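Local coordinates for lovastatin nonaketide synthase, polyketide synthase component (Aspergillus terreus, PDB 7CPX), which builds the nonaketide dihydromonacolin L, on the way to lovastatin, from nine malonyl-CoA units, NADPH and S-adenosylmethionine, working with the partner LovC, at residues I117-Q121 / F167-H171; D1134-H1139 / T1151-I1155; S1721-W1725 / L1779-D1784. The protein carries 2 engineered substitutions. All blocks are in the same frame, centred on the assembly; numbering follows the deposited sequence.

Interaction 1 (I117-Q121 / F167-H171); sequences IQDLQ and FFDWH
In the thiolase-type fold of the ketosynthase domain, Ile117 and Leu120 of the short helix 117-120 meet Phe167, Phe168 and Trp170, three aromatic residues where helix 159-168 ends. Ile117 supplies the apolar tip. Its CG1 lies anti to the backbone N (chi1 -173°) and the chain stays extended, which carries CD1 out between two rings: 3.5 Å from Phe167 CZ and 3.6 Å from Phe168 CD1, crossing each side chain at roughly a right angle. The Phe168 ring is itself sandwiched, with Phe167 CD2 over the centre of one face and Trp170 CH2 over the rim of the other, so the methyl meets a ring flanked on both faces by neighbouring aromatics. Leu120 runs alongside Trp170, both pointing the same way. Its CB approaches Trp170 NE1 at 3.4 Å and its CD1 lies 4.0 Å from Trp170 CZ2, while Leu120 O sits at the edge of the indole, 3.4 Å from Trp170 CD1. Where the helices give out, the backbones converge: Gln121 CA directs a nearly straight CA-H...O contact at Phe168 O, 3.4 Å away. The aliphatic Gln121 CG then rests against Asp169 OD2 at 3.4 Å. The polar end of Gln121 looks elsewhere, OE1 accepting a hydrogen bond from Arg280 of the second subunit, so this rim borders the dimer interface. Asp169 has left the helix with positive phi, and its backbone is hydrogen-bonded to that of Gly122. The contact illustrates how two helix ends can be joined by packing with no hydrogen bond between the segments. Helix 97-113 completes the packing through Val106, Tyr107 and Val110, and the two segments then lead on into strands 126-131 and 174-177, parallel neighbours in the sheet.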
ATOM      1  N   ILE A 117     -20.384  43.365 -20.822  1.00 95.32           N
ATOM      2  CA  ILE A 117     -20.473  41.986 -21.286  1.00 95.32           C
ATOM      3  C   ILE A 117     -21.639  41.826 -22.249  1.00 95.32           C
ATOM      4  O   ILE A 117     -21.581  41.018 -23.183  1.00 95.32           O
ATOM      5  CB  ILE A 117     -20.596  41.026 -20.087  1.00 95.32           C
ATOM      6  CG1 ILE A 117     -20.511  39.575 -20.558  1.00 95.32           C
ATOM      7  CG2 ILE A 117     -21.904  41.258 -19.351  1.00 95.32           C
ATOM      8  CD1 ILE A 117     -20.441  38.571 -19.429  1.00 95.32           C
ATOM      9  N   GLN A 118     -22.714  42.590 -22.043  1.00100.02           N
ATOM     10  CA  GLN A 118     -23.842  42.545 -22.966  1.00100.02           C
ATOM     11  C   GLN A 118     -23.434  43.023 -24.352  1.00100.02           C
ATOM     12  O   GLN A 118     -23.846  42.443 -25.365  1.00100.02           O
ATOM     13  CB  GLN A 118     -24.996  43.391 -22.430  1.00100.02           C
ATOM     14  CG  GLN A 118     -25.680  42.818 -21.198  1.00100.02           C
ATOM     15  CD  GLN A 118     -24.831  42.925 -19.948  1.00100.02           C
ATOM     16  OE1 GLN A 118     -23.875  43.699 -19.896  1.00100.02           O
ATOM     17  NE2 GLN A 118     -25.173  42.142 -18.931  1.00100.02           N
ATOM     18  N   ASP A 119     -22.627  44.084 -24.419  1.00100.53           N
ATOM     19  CA  ASP A 119     -22.197  44.600 -25.715  1.00100.53           C
ATOM     20  C   ASP A 119     -21.387  43.559 -26.475  1.00100.53           C
ATOM     21  O   ASP A 119     -21.600  43.349 -27.675  1.00100.53           O
ATOM     22  CB  ASP A 119     -21.382  45.878 -25.522  1.00100.53           C
ATOM     23  CG  ASP A 119     -20.995  46.528 -26.837  1.00100.53           C
ATOM     24  OD1 ASP A 119     -21.454  46.054 -27.898  1.00100.53           O
ATOM     25  OD2 ASP A 119     -20.231  47.515 -26.809  1.00100.53           O
ATOM     26  N   LEU A 120     -20.449  42.899 -25.794  1.00 88.79           N
ATOM     27  CA  LEU A 120     -19.655  41.854 -26.427  1.00 88.79           C
ATOM     28  C   LEU A 120     -20.409  40.538 -26.538  1.00 88.79           C
ATOM     29  O   LEU A 120     -20.029  39.688 -27.349  1.00 88.79           O
ATOM     30  CB  LEU A 120     -18.362  41.633 -25.644  1.00 88.79           C
ATOM     31  CG  LEU A 120     -17.498  42.871 -25.413  1.00 88.79           C
ATOM     32  CD1 LEU A 120     -16.367  42.547 -24.458  1.00 88.79           C
ATOM     33  CD2 LEU A 120     -16.951  43.399 -26.727  1.00 88.79           C
ATOM     34  N   GLN A 121     -21.458  40.349 -25.743  1.00 89.84           N
ATOM     35  CA  GLN A 121     -22.222  39.111 -25.778  1.00 89.84           C
ATOM     36  C   GLN A 121     -22.754  38.851 -27.178  1.00 89.84           C
ATOM     37  O   GLN A 121     -23.526  39.648 -27.721  1.00 89.84           O
ATOM     38  CB  GLN A 121     -23.369  39.186 -24.768  1.00 89.84           C
ATOM     39  CG  GLN A 121     -24.435  38.118 -24.935  1.00 89.84           C
ATOM     40  CD  GLN A 121     -25.351  38.028 -23.731  1.00 89.84           C
ATOM     41  OE1 GLN A 121     -24.929  37.635 -22.645  1.00 89.84           O
ATOM     42  NE2 GLN A 121     -26.611  38.401 -23.916  1.00 89.84           N
ATOM     43  N   PHE A 167     -18.656  31.728 -21.705  1.00 83.30           N
ATOM     44  CA  PHE A 167     -19.308  32.581 -20.717  1.00 83.30           C
ATOM     45  C   PHE A 167     -19.694  33.922 -21.322  1.00 83.30           C
ATOM     46  O   PHE A 167     -20.803  34.419 -21.100  1.00 83.30           O
ATOM     47  CB  PHE A 167     -18.401  32.787 -19.506  1.00 83.30           C
ATOM     48  CG  PHE A 167     -18.808  33.948 -18.650  1.00 83.30           C
ATOM     49  CD1 PHE A 167     -19.971  33.901 -17.906  1.00 83.30           C
ATOM     50  CD2 PHE A 167     -18.035  35.091 -18.599  1.00 83.30           C
ATOM     51  CE1 PHE A 167     -20.353  34.970 -17.125  1.00 83.30           C
ATOM     52  CE2 PHE A 167     -18.409  36.163 -17.819  1.00 83.30           C
ATOM     53  CZ  PHE A 167     -19.570  36.104 -17.078  1.00 83.30           C
ATOM     54  N   PHE A 168     -18.792  34.523 -22.092  1.00 82.83           N
ATOM     55  CA  PHE A 168     -19.044  35.826 -22.690  1.00 82.83           C
ATOM     56  C   PHE A 168     -19.831  35.738 -23.989  1.00 82.83           C
ATOM     57  O   PHE A 168     -20.049  36.771 -24.630  1.00 82.83           O
ATOM     58  CB  PHE A 168     -17.722  36.555 -22.938  1.00 82.83           C
ATOM     59  CG  PHE A 168     -16.948  36.851 -21.686  1.00 82.83           C
ATOM     60  CD1 PHE A 168     -17.224  37.979 -20.937  1.00 82.83           C
ATOM     61  CD2 PHE A 168     -15.942  36.006 -21.261  1.00 82.83           C
ATOM     62  CE1 PHE A 168     -16.515  38.258 -19.787  1.00 82.83           C
ATOM     63  CE2 PHE A 168     -15.227  36.277 -20.112  1.00 82.83           C
ATOM     64  CZ  PHE A 168     -15.514  37.404 -19.372  1.00 82.83           C
ATOM     65  N   ASP A 169     -20.254  34.541 -24.394  1.00 85.45           N
ATOM     66  CA  ASP A 169     -21.056  34.368 -25.604  1.00 85.45           C
ATOM     67  C   ASP A 169     -20.313  34.898 -26.826  1.00 85.45           C
ATOM     68  O   ASP A 169     -20.898  35.516 -27.717  1.00 85.45           O
ATOM     69  CB  ASP A 169     -22.417  35.051 -25.456  1.00 85.45           C
ATOM     70  CG  ASP A 169     -23.378  34.698 -26.575  1.00 85.45           C
ATOM     71  OD1 ASP A 169     -22.967  33.993 -27.518  1.00 85.45           O
ATOM     72  OD2 ASP A 169     -24.548  35.129 -26.509  1.00 85.45           O
ATOM     73  N   TRP A 170     -19.007  34.660 -26.866  1.00 79.47           N
ATOM     74  CA  TRP A 170     -18.182  35.078 -27.985  1.00 79.47           C
ATOM     75  C   TRP A 170     -18.158  34.000 -29.058  1.00 79.47           C
ATOM     76  O   TRP A 170     -18.272  32.805 -28.770  1.00 79.47           O
ATOM     77  CB  TRP A 170     -16.759  35.384 -27.520  1.00 79.47           C
ATOM     78  CG  TRP A 170     -16.673  36.572 -26.620  1.00 79.47           C
ATOM     79  CD1 TRP A 170     -17.609  37.546 -26.462  1.00 79.47           C
ATOM     80  CD2 TRP A 170     -15.591  36.908 -25.750  1.00 79.47           C
ATOM     81  NE1 TRP A 170     -17.176  38.474 -25.550  1.00 79.47           N
ATOM     82  CE2 TRP A 170     -15.938  38.106 -25.098  1.00 79.47           C
ATOM     83  CE3 TRP A 170     -14.362  36.317 -25.460  1.00 79.47           C
ATOM     84  CZ2 TRP A 170     -15.103  38.718 -24.171  1.00 79.47           C
ATOM     85  CZ3 TRP A 170     -13.535  36.927 -24.545  1.00 79.47           C
ATOM     86  CH2 TRP A 170     -13.908  38.114 -23.910  1.00 79.47           C
ATOM     87  N   HIS A 171     -18.010  34.436 -30.307  1.00 78.14           N
ATOM     88  CA  HIS A 171     -18.023  33.538 -31.451  1.00 78.14           C
ATOM     89  C   HIS A 171     -16.719  33.543 -32.232  1.00 78.14           C
ATOM     90  O   HIS A 171     -16.620  32.835 -33.241  1.00 78.14           O
ATOM     91  CB  HIS A 171     -19.181  33.897 -32.390  1.00 78.14           C
ATOM     92  CG  HIS A 171     -20.531  33.767 -31.757  1.00 78.14           C
ATOM     93  ND1 HIS A 171     -20.787  32.888 -30.727  1.00 78.14           N
ATOM     94  CD2 HIS A 171     -21.697  34.407 -32.004  1.00 78.14           C
ATOM     95  CE1 HIS A 171     -22.053  32.991 -30.368  1.00 78.14           C
ATOM     96  NE2 HIS A 171     -22.628  33.905 -31.127  1.00 78.14           N
TER

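Interaction 2 (D1134-H1139 / T1151-I1155); sequences DFRRLH and TLDFI
Arg1137 and Asp1153 meet twice, once through their backbones and once through their side chains. Asp1153 N donates to Arg1137 O at 3.0 Å with an almost linear N-H...O angle of 170°, which satisfies the loop carbonyl of Arg1137 and the amide of Asp1153, the first residue past strand 1147-1152. The guanidinium then turns to the same aspartate: Arg1137 NH1 gives a salt-bridging hydrogen bond to Asp1153 OD2, long at 3.3 Å but straight. From the arginine's side the oxygen lies practically in the guanidinium plane, at its edge. From the aspartate's side the donor comes to the anti side of OD2, 29° out of the carboxylate plane, and the two planes are steeply inclined to each other. A bend at chi2 (-79°) folds the arginine chain back to reach this position. Ile1155 CG1 lies over one face of the guanidinium, toward its rim; the isoleucine side chain runs roughly perpendicular to that of the arginine and brings CD1 to 3.4 Å from Arg1137 NH2. The other carboxylate oxygen, Asp1153 OD1, lies 3.3 Å from His1139 CB. Apart from these polar contacts, Leu1138 CD1 packs on Leu1152 CB at 3.8 Å, and both leucines continue onto Val1175 of helix 1170-1184 and Phe1224 of strand 1222-1230. Asp1134 OD2 is hydrogen-bonded to His1169. The case shows how one acidic residue can fasten a loop through both its main chain and its side chain. The arrangement belongs to the C-terminal hotdog half of the dehydratase domain, where the loop leading into strand 1140-1144 runs beside the end of its hairpin partner, strand 1147-1152; the Asp1134 side chain lies about 8 Å from that of His985, the predicted proton acceptor (nearest atoms).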
ATOM      1  N   ASP A1134      32.164   4.260   3.658  1.00 88.73           N
ATOM      2  CA  ASP A1134      31.442   4.222   4.925  1.00 88.73           C
ATOM      3  C   ASP A1134      31.321   2.806   5.471  1.00 88.73           C
ATOM      4  O   ASP A1134      31.187   2.622   6.686  1.00 88.73           O
ATOM      5  CB  ASP A1134      30.054   4.838   4.755  1.00 88.73           C
ATOM      6  CG  ASP A1134      30.110   6.303   4.377  1.00 88.73           C
ATOM      7  OD1 ASP A1134      31.228   6.844   4.250  1.00 88.73           O
ATOM      8  OD2 ASP A1134      29.035   6.915   4.205  1.00 88.73           O
ATOM      9  N   PHE A1135      31.364   1.800   4.607  1.00 85.54           N
ATOM     10  CA  PHE A1135      31.231   0.416   5.039  1.00 85.54           C
ATOM     11  C   PHE A1135      32.559  -0.203   5.451  1.00 85.54           C
ATOM     12  O   PHE A1135      32.578  -1.354   5.898  1.00 85.54           O
ATOM     13  CB  PHE A1135      30.573  -0.413   3.934  1.00 85.54           C
ATOM     14  CG  PHE A1135      29.132  -0.060   3.705  1.00 85.54           C
ATOM     15  CD1 PHE A1135      28.789   1.057   2.964  1.00 85.54           C
ATOM     16  CD2 PHE A1135      28.122  -0.831   4.246  1.00 85.54           C
ATOM     17  CE1 PHE A1135      27.466   1.391   2.758  1.00 85.54           C
ATOM     18  CE2 PHE A1135      26.796  -0.505   4.045  1.00 85.54           C
ATOM     19  CZ  PHE A1135      26.467   0.611   3.302  1.00 85.54           C
ATOM     20  N   ARG A1136      33.662   0.531   5.313  1.00 86.34           N
ATOM     21  CA  ARG A1136      34.932   0.174   5.930  1.00 86.34           C
ATOM     22  C   ARG A1136      35.146   0.912   7.244  1.00 86.34           C
ATOM     23  O   ARG A1136      36.288   1.051   7.695  1.00 86.34           O
ATOM     24  CB  ARG A1136      36.089   0.460   4.974  1.00 86.34           C
ATOM     25  CG  ARG A1136      36.111  -0.409   3.730  1.00 86.34           C
ATOM     26  CD  ARG A1136      37.277  -0.031   2.833  1.00 86.34           C
ATOM     27  NE  ARG A1136      38.561  -0.247   3.491  1.00 86.34           N
ATOM     28  CZ  ARG A1136      39.381  -1.261   3.245  1.00 86.34           C
ATOM     29  NH1 ARG A1136      39.103  -2.174   2.329  1.00 86.34           N
ATOM     30  NH2 ARG A1136      40.516  -1.360   3.932  1.00 86.34           N
ATOM     31  N   ARG A1137      34.069   1.385   7.865  1.00 89.62           N
ATOM     32  CA  ARG A1137      34.132   2.209   9.065  1.00 89.62           C
ATOM     33  C   ARG A1137      34.437   1.413  10.327  1.00 89.62           C
ATOM     34  O   ARG A1137      34.299   1.954  11.430  1.00 89.62           O
ATOM     35  CB  ARG A1137      32.812   2.964   9.237  1.00 89.62           C
ATOM     36  CG  ARG A1137      32.707   4.241   8.421  1.00 89.62           C
ATOM     37  CD  ARG A1137      33.459   5.381   9.076  1.00 89.62           C
ATOM     38  NE  ARG A1137      33.171   6.661   8.442  1.00 89.62           N
ATOM     39  CZ  ARG A1137      33.457   7.841   8.977  1.00 89.62           C
ATOM     40  NH1 ARG A1137      34.032   7.940  10.163  1.00 89.62           N
ATOM     41  NH2 ARG A1137      33.155   8.947   8.304  1.00 89.62           N
ATOM     42  N   LEU A1138      34.848   0.153  10.199  1.00 86.31           N
ATOM     43  CA  LEU A1138      35.225  -0.638  11.363  1.00 86.31           C
ATOM     44  C   LEU A1138      36.557  -0.138  11.904  1.00 86.31           C
ATOM     45  O   LEU A1138      37.620  -0.528  11.412  1.00 86.31           O
ATOM     46  CB  LEU A1138      35.309  -2.119  10.995  1.00 86.31           C
ATOM     47  CG  LEU A1138      35.599  -3.106  12.123  1.00 86.31           C
ATOM     48  CD1 LEU A1138      34.532  -3.023  13.194  1.00 86.31           C
ATOM     49  CD2 LEU A1138      35.680  -4.514  11.571  1.00 86.31           C
ATOM     50  N   HIS A1139      36.508   0.729  12.917  1.00 89.38           N
ATOM     51  CA  HIS A1139      37.724   1.374  13.400  1.00 89.38           C
ATOM     52  C   HIS A1139      38.762   0.345  13.827  1.00 89.38           C
ATOM     53  O   HIS A1139      39.919   0.395  13.394  1.00 89.38           O
ATOM     54  CB  HIS A1139      37.392   2.312  14.560  1.00 89.38           C
ATOM     55  CG  HIS A1139      38.597   2.802  15.299  1.00 89.38           C
ATOM     56  ND1 HIS A1139      39.611   3.506  14.687  1.00 89.38           N
ATOM     57  CD2 HIS A1139      38.955   2.682  16.600  1.00 89.38           C
ATOM     58  CE1 HIS A1139      40.539   3.804  15.579  1.00 89.38           C
ATOM     59  NE2 HIS A1139      40.165   3.315  16.747  1.00 89.38           N
ATOM     60  N   THR A1151      35.730  -1.670  18.195  1.00 88.99           N
ATOM     61  CA  THR A1151      35.033  -0.401  18.060  1.00 88.99           C
ATOM     62  C   THR A1151      34.775  -0.127  16.588  1.00 88.99           C
ATOM     63  O   THR A1151      35.684  -0.253  15.762  1.00 88.99           O
ATOM     64  CB  THR A1151      35.847   0.744  18.672  1.00 88.99           C
ATOM     65  OG1 THR A1151      36.332   0.352  19.961  1.00 88.99           O
ATOM     66  CG2 THR A1151      34.993   1.984  18.817  1.00 88.99           C
ATOM     67  N   LEU A1152      33.539   0.243  16.269  1.00 87.10           N
ATOM     68  CA  LEU A1152      33.147   0.629  14.924  1.00 87.10           C
ATOM     69  C   LEU A1152      32.567   2.033  14.967  1.00 87.10           C
ATOM     70  O   LEU A1152      31.937   2.423  15.955  1.00 87.10           O
ATOM     71  CB  LEU A1152      32.125  -0.353  14.338  1.00 87.10           C
ATOM     72  CG  LEU A1152      30.799  -0.508  15.086  1.00 87.10           C
ATOM     73  CD1 LEU A1152      29.766   0.494  14.600  1.00 87.10           C
ATOM     74  CD2 LEU A1152      30.271  -1.921  14.934  1.00 87.10           C
ATOM     75  N   ASP A1153      32.787   2.792  13.899  1.00 91.25           N
ATOM     76  CA  ASP A1153      32.340   4.179  13.855  1.00 91.25           C
ATOM     77  C   ASP A1153      30.826   4.220  13.700  1.00 91.25           C
ATOM     78  O   ASP A1153      30.284   3.780  12.681  1.00 91.25           O
ATOM     79  CB  ASP A1153      33.024   4.919  12.711  1.00 91.25           C
ATOM     80  CG  ASP A1153      34.527   4.999  12.885  1.00 91.25           C
ATOM     81  OD1 ASP A1153      35.026   4.571  13.947  1.00 91.25           O
ATOM     82  OD2 ASP A1153      35.208   5.491  11.962  1.00 91.25           O
ATOM     83  N   PHE A1154      30.140   4.747  14.713  1.00 92.03           N
ATOM     84  CA  PHE A1154      28.696   4.960  14.648  1.00 92.03           C
ATOM     85  C   PHE A1154      28.407   6.224  13.836  1.00 92.03           C
ATOM     86  O   PHE A1154      27.848   7.208  14.320  1.00 92.03           O
ATOM     87  CB  PHE A1154      28.112   5.050  16.050  1.00 92.03           C
ATOM     88  CG  PHE A1154      26.629   4.824  16.106  1.00 92.03           C
ATOM     89  CD1 PHE A1154      26.117   3.545  16.226  1.00 92.03           C
ATOM     90  CD2 PHE A1154      25.749   5.889  16.046  1.00 92.03           C
ATOM     91  CE1 PHE A1154      24.757   3.332  16.281  1.00 92.03           C
ATOM     92  CE2 PHE A1154      24.385   5.683  16.100  1.00 92.03           C
ATOM     93  CZ  PHE A1154      23.887   4.401  16.219  1.00 92.03           C
ATOM     94  N   ILE A1155      28.817   6.175  12.574  1.00 90.81           N
ATOM     95  CA  ILE A1155      28.731   7.361  11.718  1.00 90.81           C
ATOM     96  C   ILE A1155      27.279   7.818  11.640  1.00 90.81           C
ATOM     97  O   ILE A1155      26.384   6.993  11.375  1.00 90.81           O
ATOM     98  CB  ILE A1155      29.296   7.058  10.319  1.00 90.81           C
ATOM     99  CG1 ILE A1155      29.118   8.267   9.396  1.00 90.81           C
ATOM    100  CG2 ILE A1155      28.637   5.815   9.731  1.00 90.81           C
ATOM    101  CD1 ILE A1155      29.839   8.136   8.071  1.00 90.81           C
TER

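Interaction 3 (S1721-W1725 / L1779-D1784); sequences SNTVW and LEEHTD
Leu1779 opens the face that helix 1775-1784 lays against Val1724 and Asn1722 of the segment 1721-1725, in a Rossmann-like alpha/beta layer where a helix lies on a largely parallel sheet. The helix belongs to the crossover from strand 1755-1761 to strand 1797-1801, and the axes of 1779-1784 and 1723-1725 run roughly antiparallel, 8.3 Å apart at closest approach. Leu1779 CD2 meets Val1724 CG1 at 3.8 Å; His1757 of the neighbouring strand touches both residues. One residue on, Glu1780 takes part mainly through its CA: Val1724 CG2 comes within 3.7 Å of Glu1780 CA, while the carboxylate leads away. CG1 of the valine thus meets Leu1779, whereas CG2 fits between Glu1780 and Thr1783, one turn on, a small instance of how a branched strand residue fits a helix surface. Thr1783 faces the sheet again. Its CG2, anti to the backbone N, packs against Asn1722 CB at 3.4 Å, and the two side chains lie alongside, pointing in opposite senses. Asp1784 closes the walk with the polar link across the segments. Its OD1 takes a hydrogen bond from Thr1690 of strand 1689-1693 and another from Asn1722, so two donors grip a single carboxylate oxygen. Asn1722 ND2 donates to Asp1784 OD1 at 3.1 Å; the oxygen offers its anti lone pair and lies close to the asparagine amide plane.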
ATOM      1  N   SER A1721      77.094 -32.093  -3.536  1.00129.32           N
ATOM      2  CA  SER A1721      76.155 -31.750  -4.596  1.00129.32           C
ATOM      3  C   SER A1721      75.010 -32.744  -4.685  1.00129.32           C
ATOM      4  O   SER A1721      73.893 -32.364  -5.052  1.00129.32           O
ATOM      5  CB  SER A1721      76.875 -31.688  -5.946  1.00129.32           C
ATOM      6  OG  SER A1721      77.430 -32.948  -6.285  1.00129.32           O
ATOM      7  N   ASN A1722      75.273 -34.007  -4.356  1.00130.21           N
ATOM      8  CA  ASN A1722      74.255 -35.037  -4.240  1.00130.21           C
ATOM      9  C   ASN A1722      74.524 -35.827  -2.969  1.00130.21           C
ATOM     10  O   ASN A1722      75.667 -35.924  -2.517  1.00130.21           O
ATOM     11  CB  ASN A1722      74.256 -35.975  -5.453  1.00130.21           C
ATOM     12  CG  ASN A1722      73.933 -35.255  -6.746  1.00130.21           C
ATOM     13  OD1 ASN A1722      73.228 -34.247  -6.750  1.00130.21           O
ATOM     14  ND2 ASN A1722      74.447 -35.775  -7.855  1.00130.21           N
ATOM     15  N   THR A1723      73.465 -36.375  -2.381  1.00128.54           N
ATOM     16  CA  THR A1723      73.648 -37.185  -1.186  1.00128.54           C
ATOM     17  C   THR A1723      72.456 -38.105  -0.982  1.00128.54           C
ATOM     18  O   THR A1723      71.311 -37.748  -1.282  1.00128.54           O
ATOM     19  CB  THR A1723      73.847 -36.323   0.062  1.00128.54           C
ATOM     20  OG1 THR A1723      74.932 -35.410  -0.143  1.00128.54           O
ATOM     21  CG2 THR A1723      74.143 -37.215   1.262  1.00128.54           C
ATOM     22  N   VAL A1724      72.748 -39.289  -0.446  1.00128.14           N
ATOM     23  CA  VAL A1724      71.745 -40.277  -0.076  1.00128.14           C
ATOM     24  C   VAL A1724      72.021 -40.719   1.353  1.00128.14           C
ATOM     25  O   VAL A1724      73.138 -41.140   1.673  1.00128.14           O
ATOM     26  CB  VAL A1724      71.762 -41.492  -1.023  1.00128.14           C
ATOM     27  CG1 VAL A1724      70.604 -42.425  -0.707  1.00128.14           C
ATOM     28  CG2 VAL A1724      71.718 -41.038  -2.471  1.00128.14           C
ATOM     29  N   TRP A1725      71.007 -40.626   2.205  1.00126.03           N
ATOM     30  CA  TRP A1725      71.071 -41.121   3.571  1.00126.03           C
ATOM     31  C   TRP A1725      70.309 -42.433   3.666  1.00126.03           C
ATOM     32  O   TRP A1725      69.289 -42.618   2.999  1.00126.03           O
ATOM     33  CB  TRP A1725      70.484 -40.103   4.551  1.00126.03           C
ATOM     34  CG  TRP A1725      71.352 -38.905   4.771  1.00126.03           C
ATOM     35  CD1 TRP A1725      72.190 -38.683   5.823  1.00126.03           C
ATOM     36  CD2 TRP A1725      71.466 -37.760   3.919  1.00126.03           C
ATOM     37  NE1 TRP A1725      72.820 -37.472   5.679  1.00126.03           N
ATOM     38  CE2 TRP A1725      72.392 -36.885   4.519  1.00126.03           C
ATOM     39  CE3 TRP A1725      70.869 -37.388   2.711  1.00126.03           C
ATOM     40  CZ2 TRP A1725      72.742 -35.663   3.948  1.00126.03           C
ATOM     41  CZ3 TRP A1725      71.212 -36.172   2.149  1.00126.03           C
ATOM     42  CH2 TRP A1725      72.142 -35.325   2.766  1.00126.03           C
ATOM     43  N   LEU A1779      69.817 -45.558  -6.210  1.00129.46           N
ATOM     44  CA  LEU A1779      69.299 -44.242  -5.851  1.00129.46           C
ATOM     45  C   LEU A1779      70.389 -43.180  -5.931  1.00129.46           C
ATOM     46  O   LEU A1779      70.121 -42.033  -6.308  1.00129.46           O
ATOM     47  CB  LEU A1779      68.687 -44.284  -4.450  1.00129.46           C
ATOM     48  CG  LEU A1779      67.875 -43.054  -4.035  1.00129.46           C
ATOM     49  CD1 LEU A1779      66.714 -42.827  -4.992  1.00129.46           C
ATOM     50  CD2 LEU A1779      67.370 -43.195  -2.606  1.00129.46           C
ATOM     51  N   GLU A1780      71.625 -43.539  -5.584  1.00132.23           N
ATOM     52  CA  GLU A1780      72.731 -42.598  -5.721  1.00132.23           C
ATOM     53  C   GLU A1780      72.935 -42.211  -7.180  1.00132.23           C
ATOM     54  O   GLU A1780      73.076 -41.026  -7.511  1.00132.23           O
ATOM     55  CB  GLU A1780      74.005 -43.211  -5.135  1.00132.23           C
ATOM     56  CG  GLU A1780      75.297 -42.518  -5.549  1.00132.23           C
ATOM     57  CD  GLU A1780      75.863 -43.046  -6.857  1.00132.23           C
ATOM     58  OE1 GLU A1780      75.253 -43.961  -7.449  1.00132.23           O
ATOM     59  OE2 GLU A1780      76.922 -42.545  -7.291  1.00132.23           O
ATOM     60  N   GLU A1781      72.947 -43.203  -8.072  1.00132.16           N
ATOM     61  CA  GLU A1781      73.107 -42.902  -9.490  1.00132.16           C
ATOM     62  C   GLU A1781      71.900 -42.147 -10.032  1.00132.16           C
ATOM     63  O   GLU A1781      72.039 -41.330 -10.948  1.00132.16           O
ATOM     64  CB  GLU A1781      73.339 -44.192 -10.274  1.00132.16           C
ATOM     65  CG  GLU A1781      73.949 -43.979 -11.648  1.00132.16           C
ATOM     66  CD  GLU A1781      74.505 -45.259 -12.239  1.00132.16           C
ATOM     67  OE1 GLU A1781      74.125 -46.349 -11.763  1.00132.16           O
ATOM     68  OE2 GLU A1781      75.330 -45.175 -13.174  1.00132.16           O
ATOM     69  N   HIS A1782      70.713 -42.405  -9.476  1.00132.30           N
ATOM     70  CA  HIS A1782      69.541 -41.609  -9.817  1.00132.30           C
ATOM     71  C   HIS A1782      69.753 -40.150  -9.445  1.00132.30           C
ATOM     72  O   HIS A1782      69.434 -39.246 -10.227  1.00132.30           O
ATOM     73  CB  HIS A1782      68.311 -42.158  -9.094  1.00132.30           C
ATOM     74  CG  HIS A1782      67.771 -43.423  -9.684  1.00132.30           C
ATOM     75  ND1 HIS A1782      67.578 -43.589 -11.038  1.00132.30           N
ATOM     76  CD2 HIS A1782      67.362 -44.574  -9.101  1.00132.30           C
ATOM     77  CE1 HIS A1782      67.085 -44.793 -11.265  1.00132.30           C
ATOM     78  NE2 HIS A1782      66.945 -45.412 -10.107  1.00132.30           N
ATOM     79  N   THR A1783      70.286 -39.903  -8.249  1.00131.52           N
ATOM     80  CA  THR A1783      70.578 -38.536  -7.838  1.00131.52           C
ATOM     81  C   THR A1783      71.588 -37.900  -8.780  1.00131.52           C
ATOM     82  O   THR A1783      71.462 -36.722  -9.138  1.00131.52           O
ATOM     83  CB  THR A1783      71.101 -38.513  -6.404  1.00131.52           C
ATOM     84  OG1 THR A1783      70.319 -39.395  -5.590  1.00131.52           O
ATOM     85  CG2 THR A1783      71.027 -37.103  -5.838  1.00131.52           C
ATOM     86  N   ASP A1784      72.599 -38.666  -9.194  1.00132.89           N
ATOM     87  CA  ASP A1784      73.517 -38.175 -10.214  1.00132.89           C
ATOM     88  C   ASP A1784      72.777 -37.833 -11.501  1.00132.89           C
ATOM     89  O   ASP A1784      73.226 -36.973 -12.266  1.00132.89           O
ATOM     90  CB  ASP A1784      74.603 -39.215 -10.486  1.00132.89           C
ATOM     91  CG  ASP A1784      75.422 -39.538  -9.252  1.00132.89           C
ATOM     92  OD1 ASP A1784      75.575 -38.648  -8.389  1.00132.89           O
ATOM     93  OD2 ASP A1784      75.911 -40.682  -9.144  1.00132.89           O
TER

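How the interactions relate
The three contacts follow one another along the chain without overlapping, and none touches another. Interaction 1 lies in the ketosynthase domain, interaction 2 in the dehydratase domain, with centres 74 Å apart, and interaction 3 in a separate Rossmann-like sheet, its centre 60 Å from that of interaction 2. Interactions 1 and 3 are 123 Å apart between centres, on opposite sides of the chain's centre. They share no helix, strand or sheet: a thiolase-type fold, a hotdog half and an alpha/beta layer each make their own local joint. Of the three, only interaction 1 is touched by the second subunit. The spread reflects a megasynthase built of separate domains along one polypeptide.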